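Local coordinates for protein transcriptional regulator, ROK family (Vibrio cholerae O1 biovar eltor, PDB 1Z05) that probably binds DNA as a zinc-containing transcriptional regulator of the ROK family, a homologue of E. coli Mlc linked to carbohydrate metabolism, at residues 155-158 with 159-163; 179-182 with 183-186. One frame throughout, in Å; residues are numbered along the deposited sequence.

Contact 1: residues 155-158 with 159-163; sequences IEEF and FQTYA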
ATOM      1  N   ILE A 155       9.741   5.166 -32.782  1.00 37.84           N
ATOM      2  CA  ILE A 155      10.808   5.752 -31.956  1.00 40.48           C
ATOM      3  C   ILE A 155      12.010   6.128 -32.835  1.00 39.97           C
ATOM      4  O   ILE A 155      12.510   7.255 -32.765  1.00 40.27           O
ATOM      5  CB  ILE A 155      11.245   4.807 -30.795  1.00 41.54           C
ATOM      6  CG1 ILE A 155      10.130   4.673 -29.755  1.00 41.93           C
ATOM      7  CG2 ILE A 155      12.517   5.322 -30.109  1.00 42.93           C
ATOM      8  CD1 ILE A 155      10.373   3.536 -28.732  1.00 42.61           C
ATOM      9  N   GLU A 156      12.449   5.184 -33.670  1.00 39.42           N
ATOM     10  CA  GLU A 156      13.517   5.416 -34.646  1.00 40.43           C
ATOM     11  C   GLU A 156      13.262   6.659 -35.513  1.00 39.56           C
ATOM     12  O   GLU A 156      14.133   7.522 -35.633  1.00 39.09           O
ATOM     13  CB  GLU A 156      13.699   4.173 -35.528  1.00 39.73           C
ATOM     14  CG  GLU A 156      14.634   4.336 -36.726  1.00 43.55           C
ATOM     15  CD  GLU A 156      14.476   3.205 -37.743  1.00 43.30           C
ATOM     16  OE1 GLU A 156      14.596   3.457 -38.963  1.00 47.02           O
ATOM     17  OE2 GLU A 156      14.211   2.057 -37.319  1.00 48.44           O
ATOM     18  N   GLU A 157      12.070   6.729 -36.104  1.00 37.73           N
ATOM     19  CA  GLU A 157      11.648   7.858 -36.934  1.00 38.84           C
ATOM     20  C   GLU A 157      11.703   9.179 -36.157  1.00 37.99           C
ATOM     21  O   GLU A 157      12.177  10.184 -36.684  1.00 37.70           O
ATOM     22  CB  GLU A 157      10.225   7.606 -37.472  1.00 39.70           C
ATOM     23  CG  GLU A 157       9.630   8.729 -38.326  1.00 44.77           C
ATOM     24  CD  GLU A 157      10.087   8.698 -39.775  1.00 52.89           C
ATOM     25  OE1 GLU A 157      11.308   8.757 -40.030  1.00 57.63           O
ATOM     26  OE2 GLU A 157       9.218   8.637 -40.674  1.00 57.47           O
ATOM     27  N   PHE A 158      11.233   9.159 -34.910  1.00 38.08           N
ATOM     28  CA  PHE A 158      11.234  10.339 -34.032  1.00 38.25           C
ATOM     29  C   PHE A 158      12.643  10.897 -33.803  1.00 38.97           C
ATOM     30  O   PHE A 158      12.861  12.106 -33.921  1.00 38.39           O
ATOM     31  CB  PHE A 158      10.560  10.024 -32.688  1.00 38.35           C
ATOM     32  CG  PHE A 158      10.292  11.249 -31.829  1.00 37.21           C
ATOM     33  CD1 PHE A 158       9.049  11.885 -31.866  1.00 39.65           C
ATOM     34  CD2 PHE A 158      11.277  11.758 -30.985  1.00 37.00           C
ATOM     35  CE1 PHE A 158       8.796  13.022 -31.078  1.00 37.99           C
ATOM     36  CE2 PHE A 158      11.040  12.891 -30.207  1.00 38.42           C
ATOM     37  CZ  PHE A 158       9.791  13.517 -30.246  1.00 37.20           C
ATOM     38  N   PHE A 159      13.591  10.018 -33.469  1.00 39.53           N
ATOM     39  CA  PHE A 159      14.995  10.425 -33.305  1.00 39.64           C
ATOM     40  C   PHE A 159      15.595  11.030 -34.576  1.00 38.62           C
ATOM     41  O   PHE A 159      16.382  11.965 -34.506  1.00 37.77           O
ATOM     42  CB  PHE A 159      15.855   9.261 -32.804  1.00 39.59           C
ATOM     43  CG  PHE A 159      15.890   9.144 -31.304  1.00 42.76           C
ATOM     44  CD1 PHE A 159      16.909   9.760 -30.569  1.00 43.91           C
ATOM     45  CD2 PHE A 159      14.908   8.431 -30.624  1.00 41.22           C
ATOM     46  CE1 PHE A 159      16.951   9.652 -29.189  1.00 42.45           C
ATOM     47  CE2 PHE A 159      14.935   8.316 -29.242  1.00 43.78           C
ATOM     48  CZ  PHE A 159      15.951   8.936 -28.513  1.00 43.70           C
ATOM     49  N   GLN A 160      15.214  10.496 -35.732  1.00 37.49           N
ATOM     50  CA  GLN A 160      15.686  11.017 -37.001  1.00 37.30           C
ATOM     51  C   GLN A 160      15.015  12.346 -37.328  1.00 38.00           C
ATOM     52  O   GLN A 160      15.691  13.303 -37.705  1.00 38.02           O
ATOM     53  CB  GLN A 160      15.438  10.009 -38.136  1.00 37.04           C
ATOM     54  CG  GLN A 160      16.410   8.836 -38.142  1.00 36.22           C
ATOM     55  CD  GLN A 160      15.927   7.680 -38.998  1.00 38.25           C
ATOM     56  OE1 GLN A 160      15.179   7.870 -39.954  1.00 39.70           O
ATOM     57  NE2 GLN A 160      16.360   6.473 -38.658  1.00 37.06           N
ATOM     58  N   THR A 161      13.694  12.408 -37.182  1.00 37.41           N
ATOM     59  CA  THR A 161      12.950  13.609 -37.565  1.00 38.61           C
ATOM     60  C   THR A 161      13.331  14.815 -36.708  1.00 38.29           C
ATOM     61  O   THR A 161      13.488  15.918 -37.227  1.00 37.50           O
ATOM     62  CB  THR A 161      11.428  13.395 -37.484  1.00 38.32           C
ATOM     63  OG1 THR A 161      11.059  12.323 -38.354  1.00 40.72           O
ATOM     64  CG2 THR A 161      10.677  14.672 -37.917  1.00 40.82           C
ATOM     65  N   TYR A 162      13.477  14.594 -35.402  1.00 37.87           N
ATOM     66  CA  TYR A 162      13.722  15.693 -34.472  1.00 38.65           C
ATOM     67  C   TYR A 162      15.162  15.782 -33.984  1.00 38.72           C
ATOM     68  O   TYR A 162      15.424  16.359 -32.934  1.00 39.14           O
ATOM     69  CB  TYR A 162      12.727  15.617 -33.306  1.00 39.50           C
ATOM     70  CG  TYR A 162      11.304  15.711 -33.796  1.00 41.88           C
ATOM     71  CD1 TYR A 162      10.768  16.942 -34.198  1.00 42.08           C
ATOM     72  CD2 TYR A 162      10.510  14.568 -33.912  1.00 39.63           C
ATOM     73  CE1 TYR A 162       9.465  17.031 -34.673  1.00 44.28           C
ATOM     74  CE2 TYR A 162       9.209  14.645 -34.385  1.00 41.52           C
ATOM     75  CZ  TYR A 162       8.692  15.876 -34.767  1.00 43.53           C
ATOM     76  OH  TYR A 162       7.404  15.955 -35.241  1.00 44.64           O
ATOM     77  N   ALA A 163      16.092  15.237 -34.766  1.00 38.32           N
ATOM     78  CA  ALA A 163      17.508  15.184 -34.390  1.00 39.01           C
ATOM     79  C   ALA A 163      18.078  16.521 -33.898  1.00 39.44           C
ATOM     80  O   ALA A 163      18.832  16.556 -32.918  1.00 39.30           O
ATOM     81  CB  ALA A 163      18.337  14.647 -35.541  1.00 38.90           C
TER
HETATM   82  O   HOH W   1      13.726   9.652 -41.454  1.00 52.09           O

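Contact 2: residues 179-182 with 183-186; sequences LVNS and EQGI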
ATOM      1  N   LEU A 179      -2.866  -4.232 -17.541  1.00 38.82           N
ATOM      2  CA  LEU A 179      -2.061  -4.831 -16.474  1.00 38.94           C
ATOM      3  C   LEU A 179      -0.577  -4.708 -16.793  1.00 39.02           C
ATOM      4  O   LEU A 179      -0.105  -5.209 -17.818  1.00 40.39           O
ATOM      5  CB  LEU A 179      -2.448  -6.301 -16.236  1.00 38.67           C
ATOM      6  CG  LEU A 179      -3.903  -6.650 -15.905  1.00 40.48           C
ATOM      7  CD1 LEU A 179      -4.060  -8.155 -15.663  1.00 41.92           C
ATOM      8  CD2 LEU A 179      -4.442  -5.859 -14.711  1.00 44.84           C
ATOM      9  N   VAL A 180       0.152  -4.031 -15.917  1.00 38.65           N
ATOM     10  CA  VAL A 180       1.548  -3.699 -16.173  1.00 37.90           C
ATOM     11  C   VAL A 180       2.401  -4.059 -14.958  1.00 38.59           C
ATOM     12  O   VAL A 180       2.106  -3.649 -13.825  1.00 38.07           O
ATOM     13  CB  VAL A 180       1.717  -2.193 -16.550  1.00 36.74           C
ATOM     14  CG1 VAL A 180       3.183  -1.818 -16.756  1.00 35.66           C
ATOM     15  CG2 VAL A 180       0.865  -1.822 -17.779  1.00 36.27           C
ATOM     16  N   ASN A 181       3.439  -4.855 -15.198  1.00 38.39           N
ATOM     17  CA  ASN A 181       4.481  -5.077 -14.205  1.00 39.10           C
ATOM     18  C   ASN A 181       5.600  -4.062 -14.444  1.00 39.92           C
ATOM     19  O   ASN A 181       6.390  -4.198 -15.389  1.00 40.21           O
ATOM     20  CB  ASN A 181       5.005  -6.514 -14.276  1.00 38.96           C
ATOM     21  CG  ASN A 181       5.993  -6.844 -13.154  1.00 41.38           C
ATOM     22  OD1 ASN A 181       6.819  -6.016 -12.760  1.00 44.44           O
ATOM     23  ND2 ASN A 181       5.909  -8.060 -12.641  1.00 40.89           N
ATOM     24  N   SER A 182       5.644  -3.041 -13.593  1.00 41.18           N
ATOM     25  CA  SER A 182       6.599  -1.937 -13.705  1.00 44.47           C
ATOM     26  C   SER A 182       8.045  -2.343 -13.441  1.00 45.40           C
ATOM     27  O   SER A 182       8.963  -1.889 -14.139  1.00 45.79           O
ATOM     28  CB  SER A 182       6.214  -0.805 -12.747  1.00 44.62           C
ATOM     29  OG  SER A 182       5.217  -0.001 -13.331  1.00 49.37           O
ATOM     30  N   GLU A 183       8.235  -3.176 -12.421  1.00 45.52           N
ATOM     31  CA  GLU A 183       9.542  -3.729 -12.065  1.00 48.22           C
ATOM     32  C   GLU A 183      10.216  -4.379 -13.274  1.00 47.15           C
ATOM     33  O   GLU A 183      11.414  -4.211 -13.485  1.00 48.05           O
ATOM     34  CB  GLU A 183       9.383  -4.754 -10.926  1.00 47.22           C
ATOM     35  CG  GLU A 183      10.689  -5.274 -10.306  1.00 51.08           C
ATOM     36  CD  GLU A 183      10.478  -6.459  -9.353  1.00 52.94           C
ATOM     37  OE1 GLU A 183       9.401  -7.106  -9.406  1.00 57.41           O
ATOM     38  OE2 GLU A 183      11.398  -6.758  -8.551  1.00 57.93           O
ATOM     39  N   GLN A 184       9.431  -5.112 -14.063  1.00 46.77           N
ATOM     40  CA  GLN A 184       9.955  -5.895 -15.183  1.00 46.03           C
ATOM     41  C   GLN A 184       9.746  -5.242 -16.555  1.00 44.03           C
ATOM     42  O   GLN A 184      10.386  -5.628 -17.527  1.00 43.67           O
ATOM     43  CB  GLN A 184       9.358  -7.308 -15.168  1.00 45.95           C
ATOM     44  CG  GLN A 184       9.630  -8.109 -13.883  1.00 50.91           C
ATOM     45  CD  GLN A 184      10.986  -8.815 -13.868  1.00 56.19           C
ATOM     46  OE1 GLN A 184      11.056 -10.048 -13.902  1.00 59.34           O
ATOM     47  NE2 GLN A 184      12.068  -8.039 -13.804  1.00 56.60           N
ATOM     48  N   GLY A 185       8.863  -4.252 -16.630  1.00 42.17           N
ATOM     49  CA  GLY A 185       8.560  -3.585 -17.902  1.00 39.64           C
ATOM     50  C   GLY A 185       7.684  -4.433 -18.808  1.00 38.74           C
ATOM     51  O   GLY A 185       7.768  -4.337 -20.033  1.00 38.90           O
ATOM     52  N   ILE A 186       6.835  -5.262 -18.201  1.00 38.41           N
ATOM     53  CA  ILE A 186       6.006  -6.217 -18.933  1.00 37.76           C
ATOM     54  C   ILE A 186       4.542  -5.794 -18.902  1.00 38.14           C
ATOM     55  O   ILE A 186       3.993  -5.495 -17.836  1.00 36.92           O
ATOM     56  CB  ILE A 186       6.147  -7.636 -18.345  1.00 38.18           C
ATOM     57  CG1 ILE A 186       7.544  -8.200 -18.634  1.00 38.81           C
ATOM     58  CG2 ILE A 186       5.058  -8.578 -18.886  1.00 38.38           C
ATOM     59  CD1 ILE A 186       7.851  -9.492 -17.878  1.00 38.77           C
TER

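Contact 1: residues 155-158 with 159-163
F158 and Y162, one helical turn apart, form the tight side of this contact. Y162 CD2 sits over the centre of the F158 ring, 3.7 Å from F158 CE1, yet the ring planes meet at 45°, an oblique pairing. F158 has CG anti to its backbone N (chi1 -169°), which turns the ring onto the sheet, where it touches L111, I122, L124 and T135, while Y162 reaches I133. One turn back, I155 and F159 run side by side, I155 CG2 lying 3.9 Å from F159 CE2.

The exposed side chains of E157 and Q160 make the loose, polar side. They cross at about a right angle, their carboxylate and amide linked through a water that donates to E157 OE1 (2.9 Å) and to Q160 OE1 (2.7 Å).

The backbone at the helix end is held more firmly. E157 O is gripped twice, by T161 N at 2.7 Å and by T161 OG1 at 2.9 Å, the hydroxyl approaching from above the carbonyl plane. Y162 N still bonds to F158 O at 3.0 Å, although Y162 has left helical backbone angles. This is the C-terminal end of an amphipathic helix, 144-161, packed on the mixed five-stranded sheet of an actin-like (ASKHA) ROK domain.

Contact 2: residues 179-182 with 183-186
Two successive residues, G185 and I186, face the single residue N181 across this tight turn, and both backbone N-H groups point at N181 O: a G1 beta bulge. The I186 N bond to N181 O is 3.0 Å long and fairly straight; the G185 N bond to the same oxygen is short at 2.8 Å but weak, bent to 126° at the hydrogen. G185 takes the bulge position with positive phi, a backbone region that glycine enters most easily. In return N181 N donates to I186 O at 2.8 Å, completing an antiparallel hydrogen-bonded pair, and V180 CA adds a CA-H...O contact to the same carbonyl oxygen.

The N181 side chain also holds the turn: CG anti to the backbone N (chi1 -174°) brings OD1 to the N-H of Q184, N181 OD1 and Q184 N being 3.1 Å apart, with the donor well above the carbonyl plane. N181 and Q184 lie alongside each other, Q184 CG 3.7 Å from N181 OD1, with their amide planes 47° apart.

S182 turns to other company: its OG is hydrogen-bonded to V214 O and weakly to Q258 OE1. The hairpin joins strands 179-181 and 186-189, with L179 making backbone hydrogen bonds with L188 and Q189. V180 packs on V214 of strand 212-216, and G185 shares a backbone hydrogen bond with G201 of helix 200-208.

Overall arrangement
Contact 1 precedes contact 2 along the chain; their centres are about 26 Å apart and their nearest atoms about 12 Å, without touching. Contact 1 lies farther out, its centre about 25 Å from the centre of the chain against about 15 Å for contact 2. Each is part core, part surface: I155 and F158 are buried and E156, E157, Q160 and T161 exposed in contact 1; V180 and G185 are buried and E183 and Q184 exposed in contact 2. Both meet helix 200-208, and strands of one sheet. Each has a backbone framework, helical i to i+4 bonds against a bulged hairpin pair; contact 1 adds apolar side-chain contacts, contact 2 an asparagine amide.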